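Local coordinates for DNA-binding protein reb1 (Schizosaccharomyces pombe, PDB 5EYB) that binds specific sites in ribosomal DNA, including replication fork barriers, and upstream of many genes, and has a role in terminating transcription by RNA polymerase I, at residues D179-L182 against R183-V187. Numbering follows the deposited sequence.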
loop_
_atom_site.group_PDB
_atom_site.type_symbol
_atom_site.label_atom_id
_atom_site.label_comp_id
_atom_site.label_asym_id
_atom_site.label_seq_id
_atom_site.Cartn_x
_atom_site.Cartn_y
_atom_site.Cartn_z
ATOM N N ASP A 179 -4.457 -9.059 -19.580
ATOM C CA ASP A 179 -3.844 -9.880 -18.539
ATOM C C ASP A 179 -3.357 -11.197 -19.120
ATOM O O ASP A 179 -2.289 -11.695 -18.768
ATOM C CB ASP A 179 -4.832 -10.149 -17.403
ATOM C CG ASP A 179 -4.901 -9.012 -16.406
ATOM O OD1 ASP A 179 -3.923 -8.241 -16.313
ATOM O OD2 ASP A 179 -5.929 -8.896 -15.706
ATOM N N GLU A 180 -4.161 -11.753 -20.019
ATOM C CA GLU A 180 -3.853 -13.022 -20.659
ATOM C C GLU A 180 -2.698 -12.878 -21.642
ATOM O O GLU A 180 -1.814 -13.736 -21.708
ATOM C CB GLU A 180 -5.092 -13.568 -21.375
ATOM C CG GLU A 180 -4.914 -14.954 -21.968
ATOM C CD GLU A 180 -4.751 -16.033 -20.911
ATOM O OE1 GLU A 180 -5.044 -15.766 -19.727
ATOM O OE2 GLU A 180 -4.330 -17.153 -21.270
ATOM N N GLU A 181 -2.714 -11.788 -22.404
ATOM C CA GLU A 181 -1.660 -11.514 -23.371
ATOM C C GLU A 181 -0.318 -11.389 -22.666
ATOM O O GLU A 181 0.712 -11.819 -23.181
ATOM C CB GLU A 181 -1.965 -10.237 -24.154
ATOM C CG GLU A 181 -0.990 -9.965 -25.286
ATOM C CD GLU A 181 -1.179 -10.914 -26.458
ATOM O OE1 GLU A 181 -2.234 -11.580 -26.523
ATOM O OE2 GLU A 181 -0.274 -10.992 -27.317
ATOM N N LEU A 182 -0.345 -10.797 -21.478
ATOM C CA LEU A 182 0.851 -10.673 -20.666
ATOM C C LEU A 182 1.361 -12.044 -20.251
ATOM O O LEU A 182 2.553 -12.333 -20.367
ATOM C CB LEU A 182 0.578 -9.819 -19.430
ATOM C CG LEU A 182 1.736 -9.761 -18.432
ATOM C CD1 LEU A 182 2.916 -9.011 -19.025
ATOM C CD2 LEU A 182 1.292 -9.137 -17.120
ATOM N N ARG A 183 0.449 -12.882 -19.767
ATOM C CA ARG A 183 0.784 -14.237 -19.336
ATOM C C ARG A 183 1.497 -15.021 -20.431
ATOM O O ARG A 183 2.550 -15.610 -20.199
ATOM C CB ARG A 183 -0.476 -14.991 -18.909
ATOM C CG ARG A 183 -0.208 -16.366 -18.319
ATOM C CD ARG A 183 -1.493 -17.157 -18.136
ATOM N NE ARG A 183 -2.142 -17.442 -19.415
ATOM C CZ ARG A 183 -1.762 -18.405 -20.251
ATOM N NH1 ARG A 183 -0.729 -19.184 -19.951
ATOM N NH2 ARG A 183 -2.411 -18.589 -21.391
ATOM N N LYS A 184 0.914 -15.013 -21.626
ATOM C CA LYS A 184 1.464 -15.746 -22.759
ATOM C C LYS A 184 2.832 -15.218 -23.173
ATOM O O LYS A 184 3.688 -15.979 -23.623
ATOM C CB LYS A 184 0.494 -15.695 -23.942
ATOM C CG LYS A 184 -0.762 -16.521 -23.726
ATOM C CD LYS A 184 -1.684 -16.487 -24.930
ATOM C CE LYS A 184 -2.357 -15.135 -25.088
ATOM N NZ LYS A 184 -3.518 -15.216 -26.019
ATOM N N ASN A 185 3.033 -13.915 -23.021
ATOM C CA ASN A 185 4.329 -13.314 -23.311
ATOM C C ASN A 185 5.392 -13.778 -22.322
ATOM O O ASN A 185 6.545 -14.009 -22.696
ATOM C CB ASN A 185 4.227 -11.790 -23.300
ATOM C CG ASN A 185 3.886 -11.222 -24.663
ATOM O OD1 ASN A 185 4.475 -11.609 -25.671
ATOM N ND2 ASN A 185 2.931 -10.303 -24.701
ATOM N N VAL A 186 4.999 -13.918 -21.060
ATOM C CA VAL A 186 5.911 -14.407 -20.035
ATOM C C VAL A 186 6.207 -15.891 -20.261
ATOM O O VAL A 186 7.331 -16.349 -20.042
ATOM C CB VAL A 186 5.343 -14.183 -18.617
ATOM C CG1 VAL A 186 6.301 -14.699 -17.560
ATOM C CG2 VAL A 186 5.067 -12.704 -18.390
ATOM N N VAL A 187 5.205 -16.637 -20.715
ATOM C CA VAL A 187 5.408 -18.043 -21.057
ATOM C C VAL A 187 6.325 -18.157 -22.274
ATOM O O VAL A 187 7.147 -19.068 -22.372
ATOM C CB VAL A 187 4.074 -18.764 -21.346
ATOM C CG1 VAL A 187 4.323 -20.199 -21.769
ATOM C CG2 VAL A 187 3.177 -18.736 -20.123
HETATM O O HOH W 1 1.792 -9.568 -27.454
HETATM O O HOH W 2 -4.715 -12.926 -25.560
#
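R183 meets E180 in a salt bridge along one turn of helix 176-189. The two side chains lie side by side and point the same way. OE2 of E180 sits at the guanidinium edge, near its plane. R183 NE makes a weak bond to E180 OE2 at 2.9 Å, bent to 129° at the hydrogen. R183 NH2 also points at E180 OE2, modelled too close for its length to be trusted, so the same oxygen faces NE and NH2. The carboxylate and guanidinium planes are 46° apart. The arginine reaches back because its chain bends at chi3 (64°). Its backbone N bonds to D179 O.

K184 N bonds to E180 O at 3.0 Å, the usual i to i+4 helix bond. The lysine chain crosses that of E180 at about a right angle. K184 NZ forms a long salt bridge with E181 OE1, 3.9 Å away. A water joins the same two atoms, 2.6 Å from K184 NZ.

Helix 176-189 is the first of the three helices of a Myb-type repeat; the predicted helix-turn-helix motif is formed by the next two, 193-199 and 204-215. L182 and V186 both touch I196 of helix 193-199; on helix 204-215, L182 meets R210 and V186 meets W211. D179 pairs with R210.

N185 N bonds to E181 O. The amide and the E181 carboxylate planes are nearly perpendicular. A second water links the two side chains, giving a hydrogen to E181 OE2 and accepting one from N185 ND2 at 3.1 Å.

V186 N bonds to L182 O. V186 CG2 lies 4.3 Å from L182 CD1, an apolar contact.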